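Side-chain contact in flavin-dependent thymidylate synthase (Thermus thermophilus, PDB 6J61), which catalyses the reductive methylation of dUMP to dTMP, probably with methylenetetrahydrofolate as methyl donor and with NADPH and reduced flavin supplying the reducing power: residues H83-V88 with L174-H179. Sequence-based numbering, arbitrary orientation.
Sequences HRTASV and LHNLFH. With FAD (flavin-adenine dinucleotide), chain N.
Thr85 meets Asn176 obliquely, its OG1 lying 3.3 Å from the amide OD1 of Asn176. With chi1 at 57°, OG1 sits between its own backbone N and carbonyl carbon and donates to the FAD phosphate oxygen O2A at 2.7 Å; it is also bonded to Gln172 NE2. Asn176 OD1 finds its hydrogen bond on the ribose O2B of another FAD, while ND2 is held by Asp173. Arg84 runs along the bound FAD instead. Its CB is 3.7 Å from adenine N7A, CG passes O1A, and CD and NE continue beside the adenine, N6A and N7A being their respective neighbours. A bend at chi3 (-64°) helps lay the guanidinium over the base, FAD C5A standing 3.6 Å above its centre. Beyond CZ the tips diverge: NH2 donates to FAD O1P at 3.2 Å, and NH1 reaches Glu62 of the fourth subunit and Ala86 O of the second. This loop opens the predicted ThyX motif and leads into strand 87-90, outermost in this chain's antiparallel sheet, facing the start of helix 174-184, both lining the FAD pyrophosphate in a site shared between subunits. The backbone N of Arg84 grips O1A at 2.6 Å. A serine in place of Arg84 would probably uncover that adenine face and leave O1P and Glu62 of the fourth subunit without their cationic mate. From the helix, His179 NE2 donates to FAD O2P at 3.2 Å, with an N-H...O angle of 148°. A water joins His83 ND1, the carbonyl O of Asn176 and O2A, and His83 NE2 is bonded to Arg184, the predicted dUMP-activating residue.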
ATOM      1  N   HIS A  83      10.982   3.060  -0.788  1.00 37.03           N
ATOM      2  CA  HIS A  83       9.851   2.959  -1.701  1.00 35.67           C
ATOM      3  C   HIS A  83       9.102   1.686  -1.349  1.00 36.35           C
ATOM      4  O   HIS A  83       9.534   0.569  -1.660  1.00 36.56           O
ATOM      5  CB  HIS A  83      10.349   2.922  -3.146  1.00 35.02           C
ATOM      6  CG  HIS A  83      11.083   4.162  -3.553  1.00 36.27           C
ATOM      7  ND1 HIS A  83      10.477   5.201  -4.226  1.00 35.16           N
ATOM      8  CD2 HIS A  83      12.361   4.555  -3.332  1.00 35.74           C
ATOM      9  CE1 HIS A  83      11.348   6.178  -4.401  1.00 35.07           C
ATOM     10  NE2 HIS A  83      12.498   5.813  -3.867  1.00 37.14           N
ATOM     11  N   ARG A  84       7.960   1.884  -0.704  1.00 36.27           N
ATOM     12  CA  ARG A  84       7.119   0.814  -0.209  1.00 37.71           C
ATOM     13  C   ARG A  84       6.213   0.120  -1.205  1.00 37.51           C
ATOM     14  O   ARG A  84       5.731  -0.978  -0.928  1.00 38.93           O
ATOM     15  CB  ARG A  84       6.271   1.362   0.943  1.00 39.80           C
ATOM     16  CG  ARG A  84       7.083   1.842   2.137  1.00 40.05           C
ATOM     17  CD  ARG A  84       6.278   2.798   3.008  1.00 42.57           C
ATOM     18  NE  ARG A  84       5.938   4.020   2.277  1.00 46.73           N
ATOM     19  CZ  ARG A  84       5.304   5.067   2.798  1.00 45.38           C
ATOM     20  NH1 ARG A  84       4.931   5.053   4.069  1.00 44.30           N
ATOM     21  NH2 ARG A  84       5.035   6.125   2.039  1.00 44.44           N
ATOM     22  N   THR A  85       5.980   0.741  -2.355  1.00 36.11           N
ATOM     23  CA  THR A  85       5.076   0.167  -3.344  1.00 35.61           C
ATOM     24  C   THR A  85       5.669  -0.971  -4.164  1.00 35.94           C
ATOM     25  O   THR A  85       5.060  -1.432  -5.125  1.00 39.30           O
ATOM     26  CB  THR A  85       4.557   1.250  -4.318  1.00 36.60           C
ATOM     27  OG1 THR A  85       5.672   1.894  -4.951  1.00 37.98           O
ATOM     28  CG2 THR A  85       3.707   2.291  -3.574  1.00 30.60           C
ATOM     29  N   ALA A  86       6.847  -1.435  -3.786  1.00 32.76           N
ATOM     30  CA  ALA A  86       7.470  -2.514  -4.522  1.00 32.32           C
ATOM     31  C   ALA A  86       7.579  -3.815  -3.716  1.00 32.38           C
ATOM     32  O   ALA A  86       7.359  -3.840  -2.509  1.00 31.68           O
ATOM     33  CB  ALA A  86       8.853  -2.074  -4.994  1.00 31.39           C
ATOM     34  N   SER A  87       7.901  -4.897  -4.408  1.00 32.37           N
ATOM     35  CA  SER A  87       8.080  -6.187  -3.765  1.00 33.74           C
ATOM     36  C   SER A  87       9.578  -6.469  -3.859  1.00 33.16           C
ATOM     37  O   SER A  87      10.158  -6.454  -4.945  1.00 33.27           O
ATOM     38  CB  SER A  87       7.267  -7.266  -4.487  1.00 36.32           C
ATOM     39  OG  SER A  87       5.869  -7.033  -4.362  1.00 39.21           O
ATOM     40  N   VAL A  88      10.213  -6.699  -2.723  1.00 32.12           N
ATOM     41  CA  VAL A  88      11.643  -6.939  -2.725  1.00 33.46           C
ATOM     42  C   VAL A  88      11.992  -8.204  -1.974  1.00 34.78           C
ATOM     43  O   VAL A  88      11.255  -8.611  -1.074  1.00 36.61           O
ATOM     44  CB  VAL A  88      12.407  -5.739  -2.089  1.00 32.87           C
ATOM     45  CG1 VAL A  88      11.564  -5.098  -1.017  1.00 36.37           C
ATOM     46  CG2 VAL A  88      13.700  -6.207  -1.447  1.00 32.90           C
ATOM     47  N   LEU A 174       4.927  -0.134 -13.617  1.00 32.54           N
ATOM     48  CA  LEU A 174       5.394   1.030 -14.370  1.00 33.01           C
ATOM     49  C   LEU A 174       5.068   2.400 -13.742  1.00 33.06           C
ATOM     50  O   LEU A 174       5.912   3.305 -13.719  1.00 31.67           O
ATOM     51  CB  LEU A 174       4.865   0.961 -15.808  1.00 28.86           C
ATOM     52  CG  LEU A 174       5.376   2.053 -16.759  1.00 26.27           C
ATOM     53  CD1 LEU A 174       6.896   2.189 -16.661  1.00 23.48           C
ATOM     54  CD2 LEU A 174       4.946   1.714 -18.179  1.00 24.48           C
ATOM     55  N   HIS A 175       3.849   2.539 -13.235  1.00 31.78           N
ATOM     56  CA  HIS A 175       3.418   3.771 -12.598  1.00 32.38           C
ATOM     57  C   HIS A 175       4.333   4.142 -11.426  1.00 32.98           C
ATOM     58  O   HIS A 175       4.820   5.269 -11.327  1.00 31.32           O
ATOM     59  CB  HIS A 175       1.983   3.609 -12.116  1.00 33.44           C
ATOM     60  CG  HIS A 175       1.534   4.679 -11.174  1.00 36.96           C
ATOM     61  ND1 HIS A 175       1.817   6.015 -11.376  1.00 37.32           N
ATOM     62  CD2 HIS A 175       0.790   4.616 -10.045  1.00 35.90           C
ATOM     63  CE1 HIS A 175       1.264   6.726 -10.410  1.00 36.79           C
ATOM     64  NE2 HIS A 175       0.637   5.902  -9.590  1.00 36.21           N
ATOM     65  N   ASN A 176       4.574   3.182 -10.543  1.00 32.87           N
ATOM     66  CA  ASN A 176       5.429   3.412  -9.388  1.00 32.62           C
ATOM     67  C   ASN A 176       6.911   3.412  -9.735  1.00 33.76           C
ATOM     68  O   ASN A 176       7.735   3.960  -9.000  1.00 34.27           O
ATOM     69  CB  ASN A 176       5.123   2.377  -8.304  1.00 31.09           C
ATOM     70  CG  ASN A 176       3.820   2.675  -7.594  1.00 31.05           C
ATOM     71  OD1 ASN A 176       3.716   3.668  -6.889  1.00 31.23           O
ATOM     72  ND2 ASN A 176       2.812   1.834  -7.798  1.00 30.51           N
ATOM     73  N   LEU A 177       7.258   2.800 -10.858  1.00 33.32           N
ATOM     74  CA  LEU A 177       8.645   2.783 -11.266  1.00 31.62           C
ATOM     75  C   LEU A 177       8.958   4.175 -11.804  1.00 30.13           C
ATOM     76  O   LEU A 177      10.047   4.686 -11.600  1.00 30.62           O
ATOM     77  CB  LEU A 177       8.872   1.699 -12.328  1.00 32.99           C
ATOM     78  CG  LEU A 177      10.289   1.473 -12.865  1.00 33.05           C
ATOM     79  CD1 LEU A 177      11.271   1.287 -11.717  1.00 34.10           C
ATOM     80  CD2 LEU A 177      10.290   0.262 -13.780  1.00 34.87           C
ATOM     81  N   PHE A 178       7.999   4.796 -12.484  1.00 30.42           N
ATOM     82  CA  PHE A 178       8.206   6.150 -13.006  1.00 31.04           C
ATOM     83  C   PHE A 178       8.401   7.108 -11.834  1.00 32.25           C
ATOM     84  O   PHE A 178       9.223   8.030 -11.885  1.00 31.46           O
ATOM     85  CB  PHE A 178       7.005   6.620 -13.835  1.00 29.21           C
ATOM     86  CG  PHE A 178       7.017   6.143 -15.265  1.00 26.58           C
ATOM     87  CD1 PHE A 178       8.195   6.097 -15.985  1.00 23.41           C
ATOM     88  CD2 PHE A 178       5.832   5.781 -15.901  1.00 26.61           C
ATOM     89  CE1 PHE A 178       8.200   5.697 -17.323  1.00 25.85           C
ATOM     90  CE2 PHE A 178       5.826   5.385 -17.233  1.00 25.88           C
ATOM     91  CZ  PHE A 178       7.014   5.343 -17.947  1.00 22.85           C
ATOM     92  N   HIS A 179       7.619   6.885 -10.782  1.00 33.19           N
ATOM     93  CA  HIS A 179       7.702   7.682  -9.572  1.00 34.62           C
ATOM     94  C   HIS A 179       9.138   7.571  -9.043  1.00 34.05           C
ATOM     95  O   HIS A 179       9.793   8.571  -8.749  1.00 33.01           O
ATOM     96  CB  HIS A 179       6.717   7.137  -8.539  1.00 36.90           C
ATOM     97  CG  HIS A 179       6.687   7.909  -7.257  1.00 42.71           C
ATOM     98  ND1 HIS A 179       6.133   9.168  -7.158  1.00 44.91           N
ATOM     99  CD2 HIS A 179       7.123   7.592  -6.015  1.00 44.61           C
ATOM    100  CE1 HIS A 179       6.226   9.591  -5.909  1.00 44.45           C
ATOM    101  NE2 HIS A 179       6.823   8.654  -5.195  1.00 45.28           N
TER
HETATM  102  PA  FAD N 301       6.733   4.884  -2.269  1.00 68.91           P
HETATM  103  O1A FAD N 301       7.288   4.334  -1.008  1.00 67.75           O
HETATM  104  O2A FAD N 301       6.954   3.816  -3.463  1.00 67.78           O
HETATM  105  O5B FAD N 301       5.162   5.139  -2.063  1.00 67.08           O
HETATM  106  C5B FAD N 301       4.636   5.841  -3.192  1.00 64.08           C
HETATM  107  C4B FAD N 301       3.284   6.407  -2.775  1.00 63.46           C
HETATM  108  O4B FAD N 301       2.406   5.318  -2.417  1.00 64.98           O
HETATM  109  C3B FAD N 301       3.418   7.275  -1.534  1.00 62.68           C
HETATM  110  O3B FAD N 301       3.724   8.639  -1.825  1.00 61.09           O
HETATM  111  C2B FAD N 301       2.077   7.103  -0.837  1.00 62.93           C
HETATM  112  O2B FAD N 301       1.136   8.065  -1.330  1.00 64.13           O
HETATM  113  C1B FAD N 301       1.681   5.640  -1.175  1.00 64.38           C
HETATM  114  N9A FAD N 301       2.023   4.663  -0.096  1.00 65.76           N
HETATM  115  C8A FAD N 301       2.777   3.522  -0.241  1.00 66.32           C
HETATM  116  N7A FAD N 301       2.882   2.886   0.893  1.00 66.46           N
HETATM  117  C5A FAD N 301       2.210   3.559   1.850  1.00 66.28           C
HETATM  118  C6A FAD N 301       1.972   3.362   3.244  1.00 66.30           C
HETATM  119  N6A FAD N 301       2.495   2.261   3.897  1.00 66.07           N
HETATM  120  N1A FAD N 301       1.225   4.268   3.915  1.00 65.60           N
HETATM  121  C2A FAD N 301       0.709   5.344   3.299  1.00 66.21           C
HETATM  122  N3A FAD N 301       0.908   5.571   1.990  1.00 65.71           N
HETATM  123  C4A FAD N 301       1.642   4.718   1.237  1.00 66.07           C
HETATM  124  N1  FAD N 301      13.416   9.938   4.380  1.00 91.60           N
HETATM  125  C2  FAD N 301      13.813   9.893   5.662  1.00 90.70           C
HETATM  126  O2  FAD N 301      13.488   8.931   6.335  1.00 88.13           O
HETATM  127  N3  FAD N 301      14.556  10.867   6.244  1.00 92.28           N
HETATM  128  C4  FAD N 301      14.962  11.991   5.550  1.00 92.83           C
HETATM  129  O4  FAD N 301      15.630  12.859   6.091  1.00 93.48           O
HETATM  130  C4X FAD N 301      14.548  12.104   4.113  1.00 92.32           C
HETATM  131  N5  FAD N 301      14.871  13.142   3.342  1.00 92.73           N
HETATM  132  C5X FAD N 301      14.480  13.225   2.038  1.00 93.15           C
HETATM  133  C6  FAD N 301      14.850  14.370   1.249  1.00 93.54           C
HETATM  134  C7  FAD N 301      14.454  14.469  -0.082  1.00 93.77           C
HETATM  135  C7M FAD N 301      14.867  15.696  -0.874  1.00 93.87           C
HETATM  136  C8  FAD N 301      13.671  13.427  -0.690  1.00 93.23           C
HETATM  137  C8M FAD N 301      13.232  13.519  -2.135  1.00 92.64           C
HETATM  138  C9  FAD N 301      13.295  12.295   0.055  1.00 92.76           C
HETATM  139  C9A FAD N 301      13.684  12.163   1.431  1.00 92.52           C
HETATM  140  N10 FAD N 301      13.315  11.025   2.225  1.00 91.44           N
HETATM  141  C10 FAD N 301      13.729  10.972   3.561  1.00 91.90           C
HETATM  142  C1' FAD N 301      12.511   9.902   1.678  1.00 88.61           C
HETATM  143  C2' FAD N 301      10.994  10.208   1.575  1.00 86.15           C
HETATM  144  O2' FAD N 301      10.470  10.628   2.838  1.00 85.57           O
HETATM  145  C3' FAD N 301      10.236   8.951   1.081  1.00 84.57           C
HETATM  146  O3' FAD N 301      10.315   7.911   2.072  1.00 83.80           O
HETATM  147  C4' FAD N 301      10.823   8.432  -0.271  1.00 82.81           C
HETATM  148  O4' FAD N 301      11.115   9.532  -1.154  1.00 83.31           O
HETATM  149  C5' FAD N 301       9.828   7.496  -0.954  1.00 79.85           C
HETATM  150  O5' FAD N 301       8.807   8.295  -1.549  1.00 76.43           O
HETATM  151  P   FAD N 301       7.419   7.476  -1.553  1.00 74.20           P
HETATM  152  O1P FAD N 301       7.126   6.943  -0.192  1.00 74.06           O
HETATM  153  O2P FAD N 301       6.270   8.493  -2.010  1.00 74.21           O
HETATM  154  O3P FAD N 301       7.539   6.262  -2.676  1.00 72.34           O
HETATM  155  O   HOH W   1       7.960   4.303  -5.804  1.00 47.40           O